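Local coordinates for DUF1818 domain-containing protein (Prochlorococcus marinus, PDB 2IT9) that is of unknown function but may bind DNA, and forms a two-chain assembly, at residues E6-F14 against L24-I32. Numbering follows the deposited sequence. Where two conformers were deposited one is given.
Sequences EGPGWRIIF and LIGGETWAI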
ATOM      1  N   GLU A   6      15.668  -5.467   2.313  1.00 29.32           N
ATOM      2  CA  GLU A   6      14.526  -5.615   3.182  1.00 32.82           C
ATOM      3  C   GLU A   6      14.917  -5.546   4.646  1.00 30.98           C
ATOM      4  O   GLU A   6      16.029  -5.846   5.019  1.00 29.77           O
ATOM      5  CB  GLU A   6      13.966  -7.019   2.866  1.00 35.96           C
ATOM      6  CG  GLU A   6      12.825  -7.474   3.677  1.00 45.68           C
ATOM      7  CD  GLU A   6      12.179  -8.745   3.103  1.00 45.48           C
ATOM      8  OE1 GLU A   6      12.896  -9.761   2.892  1.00 55.35           O
ATOM      9  OE2 GLU A   6      10.940  -8.691   2.889  1.00 55.20           O
ATOM     10  N   GLY A   7      13.978  -5.145   5.475  1.00 29.03           N
ATOM     11  CA  GLY A   7      14.156  -5.143   6.900  1.00 31.65           C
ATOM     12  C   GLY A   7      12.790  -5.028   7.540  1.00 34.34           C
ATOM     13  O   GLY A   7      11.764  -4.951   6.831  1.00 33.11           O
ATOM     14  N   PRO A   8      12.753  -5.029   8.881  1.00 36.62           N
ATOM     15  CA  PRO A   8      11.480  -4.855   9.583  1.00 37.15           C
ATOM     16  C   PRO A   8      10.713  -3.629   9.105  1.00 35.10           C
ATOM     17  O   PRO A   8      11.211  -2.499   9.197  1.00 37.30           O
ATOM     18  CB  PRO A   8      11.912  -4.757  11.054  1.00 34.18           C
ATOM     19  CG  PRO A   8      13.178  -5.589  11.100  1.00 38.41           C
ATOM     20  CD  PRO A   8      13.870  -5.246   9.819  1.00 36.65           C
ATOM     21  N   GLY A   9       9.554  -3.878   8.488  1.00 33.43           N
ATOM     22  CA  GLY A   9       8.630  -2.854   8.021  1.00 33.61           C
ATOM     23  C   GLY A   9       8.829  -2.294   6.628  1.00 31.07           C
ATOM     24  O   GLY A   9       8.062  -1.442   6.207  1.00 32.49           O
ATOM     25  N   TRP A  10       9.799  -2.819   5.868  1.00 33.15           N
ATOM     26  CA  TRP A  10      10.047  -2.306   4.541  1.00 32.90           C
ATOM     27  C   TRP A  10      10.822  -3.250   3.585  1.00 30.53           C
ATOM     28  O   TRP A  10      11.576  -4.130   3.979  1.00 31.03           O
ATOM     29  CB  TRP A  10      10.880  -1.005   4.660  1.00 32.09           C
ATOM     30  CG  TRP A  10      12.278  -1.267   5.169  1.00 30.05           C
ATOM     31  CD1 TRP A  10      12.681  -1.402   6.453  1.00 30.04           C
ATOM     32  CD2 TRP A  10      13.429  -1.461   4.368  1.00 30.76           C
ATOM     33  NE1 TRP A  10      14.019  -1.655   6.509  1.00 33.20           N
ATOM     34  CE2 TRP A  10      14.506  -1.735   5.239  1.00 33.30           C
ATOM     35  CE3 TRP A  10      13.660  -1.430   2.995  1.00 34.01           C
ATOM     36  CZ2 TRP A  10      15.793  -1.948   4.785  1.00 34.05           C
ATOM     37  CZ3 TRP A  10      14.961  -1.692   2.549  1.00 32.45           C
ATOM     38  CH2 TRP A  10      15.986  -1.911   3.426  1.00 34.95           C
ATOM     39  N   ARG A  11      10.662  -2.941   2.307  1.00 31.47           N
ATOM     40  CA  ARG A  11      11.425  -3.577   1.263  1.00 33.67           C
ATOM     41  C   ARG A  11      11.450  -2.714  -0.015  1.00 28.25           C
ATOM     42  O   ARG A  11      10.531  -1.890  -0.274  1.00 32.40           O
ATOM     43  CB  ARG A  11      10.909  -4.992   0.976  1.00 34.24           C
ATOM     44  CG  ARG A  11       9.502  -4.988   0.409  1.00 36.23           C
ATOM     45  CD  ARG A  11       9.000  -6.406   0.249  1.00 37.23           C
ATOM     46  NE  ARG A  11       7.542  -6.359   0.066  1.00 43.64           N
ATOM     47  CZ  ARG A  11       6.858  -7.209  -0.696  1.00 45.34           C
ATOM     48  NH1 ARG A  11       7.482  -8.139  -1.431  1.00 40.65           N
ATOM     49  NH2 ARG A  11       5.543  -7.105  -0.766  1.00 40.50           N
ATOM     50  N   ILE A  12      12.484  -2.930  -0.818  1.00 30.76           N
ATOM     51  CA  ILE A  12      12.666  -2.324  -2.122  1.00 29.53           C
ATOM     52  C   ILE A  12      13.205  -3.424  -3.030  1.00 32.27           C
ATOM     53  O   ILE A  12      14.131  -4.113  -2.644  1.00 31.55           O
ATOM     54  CB  ILE A  12      13.670  -1.191  -2.106  1.00 30.58           C
ATOM     55  CG1 ILE A  12      13.268  -0.151  -1.070  1.00 35.01           C
ATOM     56  CG2 ILE A  12      13.798  -0.564  -3.462  1.00 33.56           C
ATOM     57  CD1 ILE A  12      14.174   1.013  -1.118  1.00 37.26           C
ATOM     58  N   ILE A  13      12.612  -3.589  -4.212  1.00 32.47           N
ATOM     59  CA  ILE A  13      13.018  -4.640  -5.104  1.00 32.96           C
ATOM     60  C   ILE A  13      13.132  -4.123  -6.529  1.00 34.08           C
ATOM     61  O   ILE A  13      12.247  -3.411  -6.988  1.00 36.62           O
ATOM     62  CB  ILE A  13      12.030  -5.882  -5.133  1.00 32.53           C
ATOM     63  CG1 ILE A  13      11.664  -6.356  -3.729  1.00 34.79           C
ATOM     64  CG2 ILE A  13      12.654  -7.034  -6.070  1.00 35.14           C
ATOM     65  CD1 ILE A  13      10.646  -7.426  -3.653  1.00 36.69           C
ATOM     66  N   PHE A  14      14.243  -4.430  -7.181  1.00 31.93           N
ATOM     67  CA  PHE A  14      14.404  -4.107  -8.595  0.50 31.37           C
ATOM     68  C   PHE A  14      14.458  -5.432  -9.354  1.00 31.93           C
ATOM     69  O   PHE A  14      15.211  -6.353  -8.974  1.00 31.75           O
ATOM     70  CB  PHE A  14      15.670  -3.307  -8.861  0.50 31.46           C
ATOM     71  CG  PHE A  14      15.946  -3.103 -10.323  0.50 27.55           C
ATOM     72  CD1 PHE A  14      15.110  -2.286 -11.086  0.50 33.85           C
ATOM     73  CD2 PHE A  14      17.034  -3.706 -10.948  0.50 34.34           C
ATOM     74  CE1 PHE A  14      15.352  -2.096 -12.439  0.50 24.98           C
ATOM     75  CE2 PHE A  14      17.276  -3.508 -12.295  0.50 28.86           C
ATOM     76  CZ  PHE A  14      16.431  -2.692 -13.036  0.50 31.92           C
ATOM     77  N   LEU A  24       9.774  -2.296  -7.001  1.00 33.36           N
ATOM     78  CA  LEU A  24       8.719  -2.408  -6.015  1.00 32.76           C
ATOM     79  C   LEU A  24       9.193  -1.740  -4.731  1.00 34.40           C
ATOM     80  O   LEU A  24      10.319  -1.929  -4.312  1.00 35.60           O
ATOM     81  CB  LEU A  24       8.365  -3.865  -5.798  1.00 33.56           C
ATOM     82  CG  LEU A  24       7.455  -4.201  -4.611  1.00 37.21           C
ATOM     83  CD1 LEU A  24       6.732  -5.495  -4.875  1.00 39.64           C
ATOM     84  CD2 LEU A  24       8.184  -4.251  -3.273  1.00 42.51           C
ATOM     85  N   ILE A  25       8.310  -0.974  -4.104  1.00 32.89           N
ATOM     86  CA  ILE A  25       8.554  -0.459  -2.758  1.00 33.09           C
ATOM     87  C   ILE A  25       7.479  -1.042  -1.862  1.00 34.54           C
ATOM     88  O   ILE A  25       6.311  -1.235  -2.295  1.00 33.50           O
ATOM     89  CB  ILE A  25       8.614   1.083  -2.680  1.00 34.37           C
ATOM     90  CG1 ILE A  25       7.344   1.717  -3.224  1.00 36.70           C
ATOM     91  CG2 ILE A  25       9.844   1.606  -3.418  1.00 36.02           C
ATOM     92  CD1 ILE A  25       7.137   3.195  -2.863  1.00 35.21           C
ATOM     93  N   GLY A  26       7.875  -1.396  -0.644  1.00 33.51           N
ATOM     94  CA  GLY A  26       6.969  -1.975   0.318  1.00 33.56           C
ATOM     95  C   GLY A  26       7.068  -1.505   1.759  1.00 35.55           C
ATOM     96  O   GLY A  26       8.146  -1.182   2.214  1.00 33.64           O
ATOM     97  N   GLY A  27       5.907  -1.449   2.436  1.00 35.21           N
ATOM     98  CA  GLY A  27       5.777  -1.214   3.863  1.00 35.02           C
ATOM     99  C   GLY A  27       5.321  -2.518   4.530  1.00 36.19           C
ATOM    100  O   GLY A  27       5.379  -3.604   3.940  1.00 40.45           O
ATOM    101  N   GLU A  28       4.856  -2.455   5.765  1.00 34.60           N
ATOM    102  CA  GLU A  28       4.436  -3.689   6.431  1.00 36.84           C
ATOM    103  C   GLU A  28       3.199  -4.318   5.778  1.00 36.58           C
ATOM    104  O   GLU A  28       3.116  -5.539   5.640  1.00 37.68           O
ATOM    105  CB  GLU A  28       4.091  -3.420   7.880  1.00 36.37           C
ATOM    106  CG  GLU A  28       3.888  -4.691   8.674  1.00 44.32           C
ATOM    107  CD  GLU A  28       3.566  -4.446  10.116  1.00 60.89           C
ATOM    108  OE1 GLU A  28       2.998  -3.380  10.431  1.00 69.79           O
ATOM    109  OE2 GLU A  28       3.852  -5.355  10.933  1.00 71.22           O
ATOM    110  N   THR A  29       2.254  -3.469   5.398  1.00 33.39           N
ATOM    111  CA  THR A  29       0.953  -3.925   4.902  1.00 32.68           C
ATOM    112  C   THR A  29       0.664  -3.539   3.448  1.00 34.63           C
ATOM    113  O   THR A  29      -0.496  -3.576   3.018  1.00 33.11           O
ATOM    114  CB  THR A  29      -0.165  -3.336   5.789  1.00 33.87           C
ATOM    115  OG1 THR A  29      -0.229  -1.901   5.649  1.00 35.02           O
ATOM    116  CG2 THR A  29      -0.005  -3.730   7.251  1.00 36.08           C
ATOM    117  N   TRP A  30       1.688  -3.134   2.692  1.00 32.36           N
ATOM    118  CA  TRP A  30       1.450  -2.715   1.319  1.00 31.84           C
ATOM    119  C   TRP A  30       2.726  -2.802   0.504  1.00 32.86           C
ATOM    120  O   TRP A  30       3.814  -2.844   1.054  1.00 31.39           O
ATOM    121  CB  TRP A  30       0.975  -1.232   1.287  1.00 33.81           C
ATOM    122  CG  TRP A  30       1.983  -0.252   1.980  1.00 32.40           C
ATOM    123  CD1 TRP A  30       1.956   0.163   3.267  1.00 32.71           C
ATOM    124  CD2 TRP A  30       3.141   0.384   1.379  1.00 34.68           C
ATOM    125  NE1 TRP A  30       3.013   1.011   3.529  1.00 37.66           N
ATOM    126  CE2 TRP A  30       3.779   1.138   2.395  1.00 36.51           C
ATOM    127  CE3 TRP A  30       3.730   0.329   0.110  1.00 35.60           C
ATOM    128  CZ2 TRP A  30       4.967   1.855   2.167  1.00 38.85           C
ATOM    129  CZ3 TRP A  30       4.937   1.041  -0.112  1.00 36.55           C
ATOM    130  CH2 TRP A  30       5.528   1.794   0.911  1.00 36.38           C
ATOM    131  N   ALA A  31       2.546  -2.861  -0.812  1.00 34.32           N
ATOM    132  CA  ALA A  31       3.652  -2.748  -1.772  1.00 33.62           C
ATOM    133  C   ALA A  31       3.057  -2.193  -3.046  1.00 33.17           C
ATOM    134  O   ALA A  31       1.899  -2.480  -3.350  1.00 32.09           O
ATOM    135  CB  ALA A  31       4.288  -4.066  -2.022  1.00 34.29           C
ATOM    136  N   ILE A  32       3.795  -1.339  -3.758  1.00 33.91           N
ATOM    137  CA  ILE A  32       3.403  -0.871  -5.057  1.00 34.03           C
ATOM    138  C   ILE A  32       4.608  -0.924  -6.009  1.00 33.80           C
ATOM    139  O   ILE A  32       5.758  -0.761  -5.595  1.00 34.92           O
ATOM    140  CB  ILE A  32       2.822   0.577  -5.076  1.00 34.26           C
ATOM    141  CG1 ILE A  32       3.833   1.584  -4.533  1.00 35.78           C
ATOM    142  CG2 ILE A  32       1.537   0.666  -4.274  1.00 35.42           C
ATOM    143  CD1 ILE A  32       3.349   3.050  -4.689  1.00 36.06           C
TER
HETATM  144  O   HOH W   1       6.316  -0.221   7.826  1.00 26.58           O
HETATM  145  O   HOH W   2       5.225  -5.336   1.469  1.00 30.66           O
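L24 opens the pairing of two central strands of an antiparallel meander by exchanging both backbone hydrogen bonds with I13; the bond from L24 N to I13 O spans 2.7 Å, and both donors lie in the planes of the carbonyls they meet. Its side chain, with CG anti to the backbone N (chi1 169°), lies beside that of I13, and its CD2 serves two neighbours, touching I13 CD1 at 4.0 Å and lying over one face of the R11 guanidinium, offset toward its rim. I25, in a non-hydrogen-bonded pair with I12, belongs to the other face, where both side chains reach W39 of helix 36-56. G26 then pairs with R11 through two unequal bonds: G26 N gives a 2.7 Å bond to R11 O, whereas R11 N approaches G26 O from above the carbonyl plane, at 3.1 Å. Any side chain on G26 would collide with R11 CG. Beyond G26 the backbones stay close, but direct hydrogen bonding ends, and a water donates to G9 O at 2.7 Å and accepts only a weak bond from E28 N. The extended R11 side chain crosses G26 to bring NH2 within 3.5 Å of A31 CB; a second water links R11 NH2 to W30 O, and E103 of the second subunit forms a salt bridge with NH2. A leucine in place of R11 would probably leave that glutamate without its mate and deprive the bridging water of this N-H donor. Because W30 to I32 pair with a strand of the second subunit, the guanidinium carries an intrachain hairpin contact across a neighbouring strand into the dimer interface, combining apolar cover with charge pairing.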